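Local coordinates for protein chymotrypsin-like serine protease (Equine arteritis virus, PDB 1MBM) that probably cleaves viral polyproteins as a small chymotrypsin-like serine protease that carries an alpha/beta C-terminal extension, at residues Val27-Ser32 / Asp122-Val127; Ala31-Gly36 / Asn57-Glu62. All coordinates share one frame; numbering follows the deposited sequence.

Contact 1: residues Val27-Ser32 / Asp122-Val127; sequences VVLTAS and DAVVGV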
loop_
_atom_site.group_PDB
_atom_site.type_symbol
_atom_site.label_atom_id
_atom_site.label_comp_id
_atom_site.label_asym_id
_atom_site.label_seq_id
_atom_site.Cartn_x
_atom_site.Cartn_y
_atom_site.Cartn_z
ATOM N N VAL A 27 3.983 -15.621 6.084
ATOM C CA VAL A 27 2.831 -14.740 6.211
ATOM C C VAL A 27 2.407 -14.151 4.872
ATOM O O VAL A 27 3.239 -13.666 4.104
ATOM C CB VAL A 27 3.130 -13.583 7.183
ATOM C CG1 VAL A 27 1.885 -12.723 7.404
ATOM C CG2 VAL A 27 3.641 -14.126 8.503
ATOM N N VAL A 28 1.110 -14.187 4.603
ATOM C CA VAL A 28 0.569 -13.652 3.359
ATOM C C VAL A 28 -0.421 -12.522 3.652
ATOM O O VAL A 28 -1.427 -12.739 4.309
ATOM C CB VAL A 28 -0.129 -14.775 2.543
ATOM C CG1 VAL A 28 -0.763 -14.217 1.251
ATOM C CG2 VAL A 28 0.858 -15.913 2.234
ATOM N N LEU A 29 -0.155 -11.330 3.140
ATOM C CA LEU A 29 -1.053 -10.182 3.334
ATOM C C LEU A 29 -1.795 -9.790 2.065
ATOM O O LEU A 29 -1.244 -9.877 0.976
ATOM C CB LEU A 29 -0.270 -8.958 3.787
ATOM C CG LEU A 29 0.669 -9.141 4.969
ATOM C CD1 LEU A 29 1.416 -7.830 5.244
ATOM C CD2 LEU A 29 -0.097 -9.627 6.201
ATOM N N THR A 30 -3.030 -9.326 2.226
ATOM C CA THR A 30 -3.851 -8.828 1.122
ATOM C C THR A 30 -5.010 -8.046 1.744
ATOM O O THR A 30 -5.002 -7.781 2.960
ATOM C CB THR A 30 -4.348 -9.996 0.186
ATOM O OG1 THR A 30 -4.985 -9.472 -0.989
ATOM C CG2 THR A 30 -5.451 -10.845 0.855
ATOM N N ALA A 31 -5.974 -7.645 0.918
ATOM C CA ALA A 31 -7.134 -6.889 1.387
ATOM C C ALA A 31 -8.322 -7.815 1.655
ATOM O O ALA A 31 -8.582 -8.739 0.886
ATOM C CB ALA A 31 -7.523 -5.820 0.374
ATOM N N SER A 32 -9.053 -7.546 2.730
ATOM C CA SER A 32 -10.213 -8.370 3.089
ATOM C C SER A 32 -11.289 -8.429 1.997
ATOM O O SER A 32 -11.874 -9.482 1.757
ATOM C CB SER A 32 -10.826 -7.881 4.400
ATOM O OG SER A 32 -9.836 -7.829 5.415
ATOM N N ASP A 122 11.933 -1.002 5.172
ATOM C CA ASP A 122 11.780 -2.452 5.183
ATOM C C ASP A 122 10.508 -2.882 5.924
ATOM O O ASP A 122 10.353 -4.051 6.294
ATOM C CB ASP A 122 13.010 -3.107 5.826
ATOM C CG ASP A 122 13.151 -2.781 7.315
ATOM O OD1 ASP A 122 12.427 -1.897 7.823
ATOM O OD2 ASP A 122 13.974 -3.358 8.059
ATOM N N ALA A 123 9.594 -1.942 6.134
ATOM C CA ALA A 123 8.426 -2.250 6.940
ATOM C C ALA A 123 7.101 -2.022 6.241
ATOM O O ALA A 123 6.955 -1.083 5.466
ATOM C CB ALA A 123 8.474 -1.453 8.243
ATOM N N VAL A 124 6.139 -2.888 6.551
ATOM C CA VAL A 124 4.792 -2.771 6.036
ATOM C C VAL A 124 4.010 -1.831 6.947
ATOM O O VAL A 124 3.990 -2.011 8.172
ATOM C CB VAL A 124 4.086 -4.151 6.026
ATOM C CG1 VAL A 124 2.603 -4.012 5.684
ATOM C CG2 VAL A 124 4.774 -5.102 5.064
ATOM N N VAL A 125 3.386 -0.819 6.360
ATOM C CA VAL A 125 2.533 0.071 7.120
ATOM C C VAL A 125 1.057 -0.316 6.933
ATOM O O VAL A 125 0.226 -0.055 7.808
ATOM C CB VAL A 125 2.796 1.569 6.782
ATOM C CG1 VAL A 125 4.269 1.926 7.054
ATOM C CG2 VAL A 125 2.449 1.861 5.337
ATOM N N GLY A 126 0.731 -0.967 5.814
ATOM C CA GLY A 126 -0.643 -1.374 5.570
ATOM C C GLY A 126 -0.842 -2.054 4.225
ATOM O O GLY A 126 0.129 -2.381 3.541
ATOM N N VAL A 127 -2.093 -2.303 3.861
ATOM C CA VAL A 127 -2.395 -2.835 2.536
ATOM C C VAL A 127 -3.231 -1.797 1.799
ATOM O O VAL A 127 -3.943 -1.007 2.423
ATOM C CB VAL A 127 -3.154 -4.196 2.564
ATOM C CG1 VAL A 127 -2.275 -5.309 3.140
ATOM C CG2 VAL A 127 -4.468 -4.089 3.339
#
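Val127 turns both of its methyl groups toward the carbonyl oxygen of Thr30 from the same side, with CG1 and CG2 each 3.7 Å from Thr30 O, and here the two strands pack most closely. Its first torsion (chi1 -66°) puts CG1 beside its own backbone N and lets CG1 reach on toward Leu29 CB, while CG2 turns to Ala31 CA at 4.3 Å. The oxygen they cover probably has its polar partner in strand 60-65. The Thr30 side chain points away from this valine, and its hydroxyl bonds to Thr16 O.

The example illustrates how the two-barrel chymotrypsin fold joins its halves: strand 25-31 belongs to the first barrel and strand 123-132 to the second, and no hydrogen bond runs between the two segments. Their short axes approach to 7.4 Å at an angle of 46°. A classic beta bulge at Val125 and Gly126, which together face one residue of strand 117-120, shifts the usual alternation, and Val124 and Val127, three positions apart, both point at the first barrel.

The other part is sparser. Leu29 and Val124 meet tip to tip, CD1 against CG1 at 4.0 Å, an apolar touch made possible by the extended leucine, whose CD1 lies anti to its CA (chi2 177°). Trp20 of strand 14-22 packs on both side chains, and the meeting is buried. Farther along, the strands separate, and by Asp122 the second segment has reached solvent.

Contact 2: residues Ala31-Gly36 / Asn57-Glu62; sequences ASHVVG and NGDFAE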
loop_
_atom_site.group_PDB
_atom_site.type_symbol
_atom_site.label_atom_id
_atom_site.label_comp_id
_atom_site.label_asym_id
_atom_site.label_seq_id
_atom_site.Cartn_x
_atom_site.Cartn_y
_atom_site.Cartn_z
ATOM N N ALA A 31 -5.974 -7.645 0.918
ATOM C CA ALA A 31 -7.134 -6.889 1.387
ATOM C C ALA A 31 -8.322 -7.815 1.655
ATOM O O ALA A 31 -8.582 -8.739 0.886
ATOM C CB ALA A 31 -7.523 -5.820 0.374
ATOM N N SER A 32 -9.053 -7.546 2.730
ATOM C CA SER A 32 -10.213 -8.370 3.089
ATOM C C SER A 32 -11.289 -8.429 1.997
ATOM O O SER A 32 -11.874 -9.482 1.757
ATOM C CB SER A 32 -10.826 -7.881 4.400
ATOM O OG SER A 32 -9.836 -7.829 5.415
ATOM N N HIS A 33 -11.553 -7.311 1.331
ATOM C CA HIS A 33 -12.606 -7.307 0.315
ATOM C C HIS A 33 -12.203 -8.104 -0.940
ATOM O O HIS A 33 -13.055 -8.511 -1.719
ATOM C CB HIS A 33 -13.053 -5.886 -0.031
ATOM C CG HIS A 33 -12.080 -5.129 -0.877
ATOM N ND1 HIS A 33 -11.004 -4.450 -0.346
ATOM C CD2 HIS A 33 -12.031 -4.926 -2.216
ATOM C CE1 HIS A 33 -10.327 -3.874 -1.322
ATOM N NE2 HIS A 33 -10.927 -4.149 -2.466
ATOM N N VAL A 34 -10.904 -8.317 -1.129
ATOM C CA VAL A 34 -10.418 -9.177 -2.200
ATOM C C VAL A 34 -10.714 -10.636 -1.823
ATOM O O VAL A 34 -11.150 -11.440 -2.660
ATOM C CB VAL A 34 -8.909 -8.976 -2.429
ATOM C CG1 VAL A 34 -8.319 -10.121 -3.256
ATOM C CG2 VAL A 34 -8.659 -7.628 -3.105
ATOM N N VAL A 35 -10.485 -10.961 -0.551
ATOM C CA VAL A 35 -10.764 -12.296 -0.015
ATOM C C VAL A 35 -12.260 -12.615 -0.066
ATOM O O VAL A 35 -12.684 -13.583 -0.701
ATOM C CB VAL A 35 -10.251 -12.420 1.446
ATOM C CG1 VAL A 35 -10.645 -13.743 2.039
ATOM C CG2 VAL A 35 -8.737 -12.267 1.490
ATOM N N GLY A 36 -13.066 -11.783 0.587
ATOM C CA GLY A 36 -14.503 -11.998 0.617
ATOM C C GLY A 36 -14.936 -12.684 1.897
ATOM O O GLY A 36 -14.115 -13.279 2.595
ATOM N N ASN A 57 -8.846 -7.681 9.967
ATOM C CA ASN A 57 -9.048 -6.525 10.821
ATOM C C ASN A 57 -9.415 -5.382 9.879
ATOM O O ASN A 57 -8.546 -4.763 9.256
ATOM C CB ASN A 57 -7.797 -6.199 11.640
ATOM C CG ASN A 57 -8.090 -5.216 12.758
ATOM O OD1 ASN A 57 -9.098 -4.510 12.719
ATOM N ND2 ASN A 57 -7.225 -5.173 13.765
ATOM N N GLY A 58 -10.707 -5.091 9.768
ATOM C CA GLY A 58 -11.147 -4.151 8.755
ATOM C C GLY A 58 -10.736 -4.743 7.420
ATOM O O GLY A 58 -10.864 -5.955 7.217
ATOM N N ASP A 59 -10.198 -3.917 6.524
ATOM C CA ASP A 59 -9.796 -4.399 5.196
ATOM C C ASP A 59 -8.384 -5.012 5.159
ATOM O O ASP A 59 -7.906 -5.385 4.095
ATOM C CB ASP A 59 -9.927 -3.278 4.154
ATOM C CG ASP A 59 -9.944 -3.793 2.714
ATOM O OD1 ASP A 59 -10.672 -4.773 2.399
ATOM O OD2 ASP A 59 -9.263 -3.256 1.821
ATOM N N PHE A 60 -7.714 -5.094 6.308
ATOM C CA PHE A 60 -6.388 -5.732 6.393
ATOM C C PHE A 60 -6.559 -7.237 6.605
ATOM O O PHE A 60 -7.159 -7.644 7.592
ATOM C CB PHE A 60 -5.579 -5.160 7.572
ATOM C CG PHE A 60 -4.151 -5.657 7.623
ATOM C CD1 PHE A 60 -3.832 -6.840 8.283
ATOM C CD2 PHE A 60 -3.132 -4.943 6.999
ATOM C CE1 PHE A 60 -2.514 -7.302 8.336
ATOM C CE2 PHE A 60 -1.822 -5.401 7.043
ATOM C CZ PHE A 60 -1.514 -6.580 7.713
ATOM N N ALA A 61 -6.034 -8.053 5.690
ATOM C CA ALA A 61 -6.184 -9.511 5.777
ATOM C C ALA A 61 -4.845 -10.244 5.836
ATOM O O ALA A 61 -3.967 -10.015 5.016
ATOM C CB ALA A 61 -7.009 -10.030 4.602
ATOM N N GLU A 62 -4.698 -11.142 6.799
ATOM C CA GLU A 62 -3.446 -11.869 6.964
ATOM C C GLU A 62 -3.661 -13.372 7.070
ATOM O O GLU A 62 -4.488 -13.835 7.872
ATOM C CB GLU A 62 -2.721 -11.368 8.229
ATOM C CG GLU A 62 -1.573 -12.249 8.707
ATOM C CD GLU A 62 -0.983 -11.751 10.026
ATOM O OE1 GLU A 62 -0.497 -10.613 10.071
ATOM O OE2 GLU A 62 -1.020 -12.490 11.019
#
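The probable His-Asp arm of a serine protease catalytic triad joins His33, on the short helix 32-35, to Asp59, in the loop that precedes strand 60-65. The imidazole presents its ND1-H edge to the carboxylate. Asp59 OD1 accepts the hydrogen bond of ND1 at 2.8 Å on its syn side, with the oxygen almost in the ring plane, and ring and carboxylate planes differ by 24°. A weak second bond runs from ND1 to OD2 at 3.0 Å. The backbone N of His33 also bonds to OD1, at 2.9 Å and nearly along the C-O bond, which helps fix the rotation of the carboxylate. Asp59 CG, anti to its backbone N (chi1 -162°), extends to the start of the helix, while OD2 turns to Thr129 OG1 and lies 3.4 Å from Ala31 CB.

A type II' turn from Asn57 to Phe60 carries this aspartate, and Ser32 holds the backbone of the turn with two bonds. Ser32 N bonds to Asp59 O at 2.8 Å from above the carbonyl plane, whereas Ser32 OG donates to Gly58 O, also at 2.8 Å, on an in-plane lone pair. Where the turn ends, at Phe60, this residue and Ala31 form an antiparallel non-hydrogen-bonded pair whose side chains diverge. Ala61 CB lies against the helix, 4.2 Å from Val35 CG2. At the far side of the imidazole, His33 NE2 makes a weak hydrogen bond to Ser114 OG.

How the contacts relate
Contacts 1 and 2 branch from one continuous run of chain, in which strand 25-31 passes into helix 32-35, and they share Ala31 and Ser32; their centres lie 10 Å apart. Strand 60-65 ties them within the first barrel: Thr30 O probably accepts a hydrogen bond from Ala61 N at 2.9 Å, and Leu29 CD2 packs on Phe60 CZ at 3.7 Å. Thr30 CG2 also meets Val35 CG2 at 3.6 Å. The second barrel reaches both contacts through strand 123-132, which supplies Val127 to contact 1 and Thr129 to the carboxylate in contact 2. The probable triad thus sits at the edge of the apolar seam between the barrels.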